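Local coordinates for protein type II restriction enzyme MUNI (Mycoplasma, PDB 1D02) that recognises the double-stranded DNA sequence 5'-CAATTG-3' as a homodimer and cleaves it after the first C, at residues K39-K50 with G79-E90. The protein carries 1 engineered substitution. Numbering follows the deposited sequence.
Sequences KYVLYEKPKHLK and GVSPAFAIENTE. Engineered in segment 79-90: Ala83 (natural residue Asp). With nucleotides of chain A.
The antiparallel strand pair 40-44 and 84-88 forms one margin of this PDDEXK-clan nuclease's mixed sheet, with 40-44 outermost within the chain. Val41 with Glu87 and Tyr43 with Ala85 are the hydrogen-bonded pairs; Glu87 N to Val41 O is 3.0 Å. Past Tyr40, Thr89 N and Thr89 OG1 both donate to Lys39 O, the hydroxyl at 2.7 Å. On the face of Val41 and Tyr43, extended Glu87 has CG anti to its backbone N (chi1 177°). This carries OE1 to the Tyr43 ring edge, in plane. Tyr43 OH donates to Glu87 OE1 at 2.4 Å, a doubtful length probably exaggerated by the model; the carboxylate is turned 62° from the ring. A water linked to His48 NE2 also donates to OE1. Pro46 CG packs on Ala85 CB at 3.7 Å. Leu49 O accepts from Val80 N; Leu49 CD1 lies on Pro82 CG. The O of engineered Ala83 accepts from Lys45 N at 3.3 Å, the donor well above the carbonyl plane. Gly79 N donates to OP1 of DC2 and Ser81 N to OP1 of DC3 of chain A, each at 2.8 Å. These N-H groups thus reach the DNA phosphates directly while loop 45-50 packs against the same segment.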
loop_
_atom_site.group_PDB
_atom_site.type_symbol
_atom_site.label_atom_id
_atom_site.label_comp_id
_atom_site.label_asym_id
_atom_site.label_seq_id
_atom_site.Cartn_x
_atom_site.Cartn_y
_atom_site.Cartn_z
ATOM N N LYS D 39 -10.183 26.009 16.281
ATOM C CA LYS D 39 -9.077 26.326 15.401
ATOM C C LYS D 39 -8.896 25.247 14.337
ATOM O O LYS D 39 -8.066 25.406 13.438
ATOM C CB LYS D 39 -7.774 26.465 16.211
ATOM C CG LYS D 39 -7.340 25.190 16.904
ATOM C CD LYS D 39 -6.281 25.492 17.979
ATOM C CE LYS D 39 -5.871 24.226 18.715
ATOM N NZ LYS D 39 -4.915 24.489 19.846
ATOM N N TYR D 40 -9.662 24.157 14.436
ATOM C CA TYR D 40 -9.533 23.091 13.449
ATOM C C TYR D 40 -10.509 23.262 12.304
ATOM O O TYR D 40 -11.623 23.750 12.493
ATOM C CB TYR D 40 -9.760 21.707 14.077
ATOM C CG TYR D 40 -8.870 21.421 15.261
ATOM C CD1 TYR D 40 -9.302 21.704 16.549
ATOM C CD2 TYR D 40 -7.574 20.926 15.088
ATOM C CE1 TYR D 40 -8.467 21.510 17.653
ATOM C CE2 TYR D 40 -6.711 20.732 16.194
ATOM C CZ TYR D 40 -7.172 21.035 17.474
ATOM O OH TYR D 40 -6.328 20.927 18.564
ATOM N N VAL D 41 -10.082 22.870 11.112
ATOM C CA VAL D 41 -10.952 22.924 9.954
ATOM C C VAL D 41 -10.785 21.612 9.203
ATOM O O VAL D 41 -9.705 21.032 9.178
ATOM C CB VAL D 41 -10.602 24.086 9.014
ATOM C CG1 VAL D 41 -10.708 25.407 9.756
ATOM C CG2 VAL D 41 -9.212 23.897 8.460
ATOM N N LEU D 42 -11.875 21.133 8.626
ATOM C CA LEU D 42 -11.846 19.891 7.865
ATOM C C LEU D 42 -11.900 20.277 6.391
ATOM O O LEU D 42 -12.709 21.126 5.999
ATOM C CB LEU D 42 -13.076 19.026 8.165
ATOM C CG LEU D 42 -13.139 17.709 7.377
ATOM C CD1 LEU D 42 -12.225 16.647 7.967
ATOM C CD2 LEU D 42 -14.585 17.249 7.349
ATOM N N TYR D 43 -11.053 19.655 5.576
ATOM C CA TYR D 43 -11.065 19.918 4.134
ATOM C C TYR D 43 -11.551 18.630 3.476
ATOM O O TYR D 43 -11.133 17.548 3.868
ATOM C CB TYR D 43 -9.654 20.199 3.602
ATOM C CG TYR D 43 -8.979 21.421 4.190
ATOM C CD1 TYR D 43 -7.681 21.344 4.715
ATOM C CD2 TYR D 43 -9.621 22.657 4.201
ATOM C CE1 TYR D 43 -7.038 22.483 5.227
ATOM C CE2 TYR D 43 -8.987 23.796 4.712
ATOM C CZ TYR D 43 -7.699 23.698 5.216
ATOM O OH TYR D 43 -7.070 24.832 5.693
ATOM N N GLU D 44 -12.448 18.762 2.506
ATOM C CA GLU D 44 -12.945 17.632 1.723
ATOM C C GLU D 44 -12.054 17.718 0.462
ATOM O O GLU D 44 -11.856 18.779 -0.105
ATOM C CB GLU D 44 -14.451 17.849 1.445
ATOM C CG GLU D 44 -15.251 17.891 2.768
ATOM C CD GLU D 44 -16.644 18.547 2.710
ATOM O OE1 GLU D 44 -17.312 18.488 1.652
ATOM O OE2 GLU D 44 -17.079 19.102 3.759
ATOM N N LYS D 45 -11.434 16.626 0.049
ATOM C CA LYS D 45 -10.546 16.697 -1.125
ATOM C C LYS D 45 -9.501 17.872 -1.169
ATOM O O LYS D 45 -9.452 18.671 -2.116
ATOM C CB LYS D 45 -11.390 16.684 -2.422
ATOM C CG LYS D 45 -10.617 16.389 -3.705
ATOM C CD LYS D 45 -11.558 16.313 -4.908
ATOM C CE LYS D 45 -10.814 16.007 -6.201
ATOM N NZ LYS D 45 -11.729 16.060 -7.375
ATOM N N PRO D 46 -8.658 17.984 -0.132
ATOM C CA PRO D 46 -7.598 19.008 -0.009
ATOM C C PRO D 46 -6.695 18.937 -1.245
ATOM O O PRO D 46 -6.522 17.863 -1.818
ATOM C CB PRO D 46 -6.853 18.576 1.253
ATOM C CG PRO D 46 -7.130 17.074 1.311
ATOM C CD PRO D 46 -8.575 17.017 0.971
ATOM N N LYS D 47 -6.107 20.068 -1.638
ATOM C CA LYS D 47 -5.260 20.133 -2.825
ATOM C C LYS D 47 -3.761 20.245 -2.560
ATOM O O LYS D 47 -2.987 20.469 -3.488
ATOM C CB LYS D 47 -5.717 21.314 -3.691
ATOM C CG LYS D 47 -7.192 21.193 -4.071
ATOM C CD LYS D 47 -7.584 22.141 -5.196
ATOM C CE LYS D 47 -7.647 23.588 -4.774
ATOM N NZ LYS D 47 -8.239 24.410 -5.898
ATOM N N HIS D 48 -3.349 20.062 -1.305
ATOM C CA HIS D 48 -1.934 20.205 -0.950
ATOM C C HIS D 48 -0.959 19.288 -1.642
ATOM O O HIS D 48 0.217 19.615 -1.746
ATOM C CB HIS D 48 -1.733 20.019 0.561
ATOM C CG HIS D 48 -2.682 20.819 1.395
ATOM N ND1 HIS D 48 -4.023 20.522 1.475
ATOM C CD2 HIS D 48 -2.494 21.930 2.147
ATOM C CE1 HIS D 48 -4.626 21.417 2.240
ATOM N NE2 HIS D 48 -3.720 22.282 2.660
ATOM N N LEU D 49 -1.442 18.147 -2.111
ATOM C CA LEU D 49 -0.605 17.135 -2.748
ATOM C C LEU D 49 -0.910 16.979 -4.242
ATOM O O LEU D 49 -0.644 15.929 -4.832
ATOM C CB LEU D 49 -0.829 15.801 -2.010
ATOM C CG LEU D 49 -0.366 15.796 -0.542
ATOM C CD1 LEU D 49 -1.358 15.034 0.328
ATOM C CD2 LEU D 49 1.028 15.157 -0.445
ATOM N N LYS D 50 -1.452 18.034 -4.843
ATOM C CA LYS D 50 -1.808 18.035 -6.253
ATOM C C LYS D 50 -0.598 17.967 -7.199
ATOM O O LYS D 50 -0.719 17.489 -8.324
ATOM C CB LYS D 50 -2.606 19.322 -6.555
ATOM C CG LYS D 50 -3.158 19.496 -7.976
ATOM C CD LYS D 50 -3.450 20.992 -8.254
ATOM C CE LYS D 50 -4.938 21.330 -8.428
ATOM N NZ LYS D 50 -5.581 20.664 -9.612
ATOM N N GLY D 79 -0.617 14.406 -9.052
ATOM C CA GLY D 79 -0.443 14.104 -7.652
ATOM C C GLY D 79 -1.558 13.246 -7.120
ATOM O O GLY D 79 -2.074 12.372 -7.840
ATOM N N VAL D 80 -1.927 13.489 -5.863
ATOM C CA VAL D 80 -2.994 12.729 -5.227
ATOM C C VAL D 80 -4.045 13.659 -4.612
ATOM O O VAL D 80 -3.826 14.867 -4.432
ATOM C CB VAL D 80 -2.442 11.770 -4.120
ATOM C CG1 VAL D 80 -1.451 10.739 -4.739
ATOM C CG2 VAL D 80 -1.754 12.596 -3.036
ATOM N N SER D 81 -5.196 13.082 -4.298
ATOM C CA SER D 81 -6.304 13.838 -3.750
ATOM C C SER D 81 -6.855 13.046 -2.566
ATOM O O SER D 81 -7.680 12.127 -2.742
ATOM C CB SER D 81 -7.352 14.020 -4.855
ATOM O OG SER D 81 -8.546 14.601 -4.348
ATOM N N PRO D 82 -6.363 13.342 -1.352
ATOM C CA PRO D 82 -6.835 12.640 -0.155
ATOM C C PRO D 82 -8.335 12.832 0.025
ATOM O O PRO D 82 -8.890 13.833 -0.419
ATOM C CB PRO D 82 -6.064 13.309 0.976
ATOM C CG PRO D 82 -4.794 13.712 0.338
ATOM C CD PRO D 82 -5.274 14.280 -1.008
ATOM N N ALA D 83 -8.983 11.875 0.683
ATOM C CA ALA D 83 -10.420 11.960 0.954
ATOM C C ALA D 83 -10.709 13.172 1.852
ATOM O O ALA D 83 -11.738 13.838 1.707
ATOM C CB ALA D 83 -10.897 10.695 1.646
ATOM N N PHE D 84 -9.798 13.453 2.779
ATOM C CA PHE D 84 -9.990 14.597 3.681
ATOM C C PHE D 84 -8.675 15.006 4.331
ATOM O O PHE D 84 -7.653 14.350 4.150
ATOM C CB PHE D 84 -11.039 14.240 4.768
ATOM C CG PHE D 84 -10.580 13.206 5.788
ATOM C CD1 PHE D 84 -9.993 13.595 7.001
ATOM C CD2 PHE D 84 -10.746 11.840 5.552
ATOM C CE1 PHE D 84 -9.598 12.644 7.935
ATOM C CE2 PHE D 84 -10.346 10.884 6.485
ATOM C CZ PHE D 84 -9.774 11.291 7.680
ATOM N N ALA D 85 -8.691 16.139 5.021
ATOM C CA ALA D 85 -7.521 16.562 5.793
ATOM C C ALA D 85 -8.072 17.338 6.958
ATOM O O ALA D 85 -9.133 17.962 6.851
ATOM C CB ALA D 85 -6.577 17.474 4.981
ATOM N N ILE D 86 -7.345 17.300 8.068
ATOM C CA ILE D 86 -7.726 18.065 9.248
ATOM C C ILE D 86 -6.558 19.005 9.532
ATOM O O ILE D 86 -5.423 18.550 9.725
ATOM C CB ILE D 86 -7.959 17.167 10.469
ATOM C CG1 ILE D 86 -9.212 16.333 10.234
ATOM C CG2 ILE D 86 -8.117 18.031 11.732
ATOM C CD1 ILE D 86 -9.451 15.295 11.259
ATOM N N GLU D 87 -6.831 20.308 9.529
ATOM C CA GLU D 87 -5.760 21.268 9.803
ATOM C C GLU D 87 -5.985 22.019 11.097
ATOM O O GLU D 87 -7.120 22.391 11.416
ATOM C CB GLU D 87 -5.645 22.321 8.680
ATOM C CG GLU D 87 -4.567 23.397 8.982
ATOM C CD GLU D 87 -4.317 24.345 7.830
ATOM O OE1 GLU D 87 -4.991 24.223 6.786
ATOM O OE2 GLU D 87 -3.437 25.223 7.971
ATOM N N ASN D 88 -4.908 22.219 11.853
ATOM C CA ASN D 88 -4.945 23.060 13.052
ATOM C C ASN D 88 -4.505 24.402 12.433
ATOM O O ASN D 88 -3.336 24.549 12.044
ATOM C CB ASN D 88 -3.918 22.572 14.055
ATOM C CG ASN D 88 -3.745 23.530 15.227
ATOM O OD1 ASN D 88 -3.925 24.751 15.087
ATOM N ND2 ASN D 88 -3.371 22.983 16.371
ATOM N N THR D 89 -5.423 25.368 12.320
ATOM C CA THR D 89 -5.104 26.633 11.666
ATOM C C THR D 89 -4.176 27.553 12.453
ATOM O O THR D 89 -3.733 28.566 11.920
ATOM C CB THR D 89 -6.366 27.425 11.270
ATOM O OG1 THR D 89 -7.112 27.762 12.450
ATOM C CG2 THR D 89 -7.234 26.604 10.317
ATOM N N GLU D 90 -3.876 27.208 13.699
ATOM C CA GLU D 90 -2.957 28.030 14.482
ATOM C C GLU D 90 -1.526 27.585 14.245
ATOM O O GLU D 90 -0.620 28.411 14.125
ATOM C CB GLU D 90 -3.265 27.942 15.969
ATOM C CG GLU D 90 -4.504 28.699 16.375
ATOM C CD GLU D 90 -4.684 28.737 17.877
ATOM O OE1 GLU D 90 -5.686 29.335 18.322
ATOM O OE2 GLU D 90 -3.825 28.176 18.603
ATOM P P DC A 3 -5.939 9.964 -6.316
ATOM O OP1 DC A 3 -5.551 10.371 -4.948
ATOM O OP2 DC A 3 -5.095 9.003 -7.053
ATOM O "O5'" DC A 3 -7.418 9.382 -6.210
ATOM C "C5'" DC A 3 -8.439 10.176 -5.625
ATOM C "C4'" DC A 3 -9.684 9.356 -5.406
ATOM O "O4'" DC A 3 -10.292 9.039 -6.684
ATOM C "C3'" DC A 3 -9.520 8.027 -4.665
ATOM O "O3'" DC A 3 -10.680 7.907 -3.839
ATOM C "C2'" DC A 3 -9.524 7.007 -5.797
ATOM C "C1'" DC A 3 -10.491 7.637 -6.801
ATOM N N1 DC A 3 -10.232 7.260 -8.208
ATOM C C2 DC A 3 -11.295 6.749 -8.984
ATOM O O2 DC A 3 -12.417 6.654 -8.478
ATOM N N3 DC A 3 -11.064 6.373 -10.264
ATOM C C4 DC A 3 -9.841 6.481 -10.785
ATOM N N4 DC A 3 -9.658 6.048 -12.059
ATOM C C5 DC A 3 -8.744 7.017 -10.036
ATOM C C6 DC A 3 -8.984 7.390 -8.757
ATOM P P DC A 2 -3.854 13.734 -11.590
ATOM O OP1 DC A 2 -3.008 14.451 -10.594
ATOM O OP2 DC A 2 -3.249 12.763 -12.547
ATOM O "O5'" DC A 2 -4.989 12.989 -10.774
ATOM C "C5'" DC A 2 -5.652 13.695 -9.734
ATOM C "C4'" DC A 2 -6.564 12.768 -8.975
ATOM O "O4'" DC A 2 -7.706 12.443 -9.802
ATOM C "C3'" DC A 2 -5.943 11.445 -8.524
ATOM O "O3'" DC A 2 -6.167 11.346 -7.105
ATOM C "C2'" DC A 2 -6.673 10.396 -9.366
ATOM C "C1'" DC A 2 -8.000 11.061 -9.695
ATOM N N1 DC A 2 -8.622 10.654 -10.968
ATOM C C2 DC A 2 -9.951 10.211 -10.967
ATOM O O2 DC A 2 -10.575 10.160 -9.885
ATOM N N3 DC A 2 -10.520 9.852 -12.140
ATOM C C4 DC A 2 -9.827 9.931 -13.279
ATOM N N4 DC A 2 -10.443 9.595 -14.428
ATOM C C5 DC A 2 -8.469 10.370 -13.305
ATOM C C6 DC A 2 -7.915 10.717 -12.136
HETATM O O HOH W 1 -2.458 24.344 18.821
HETATM O O HOH W 2 -3.482 26.610 21.044
HETATM O O HOH W 3 -3.794 20.161 17.942
HETATM O O HOH W 4 -3.994 17.012 -2.788
HETATM O O HOH W 5 -7.800 17.256 -4.409
HETATM O O HOH W 6 -3.987 24.547 4.263
#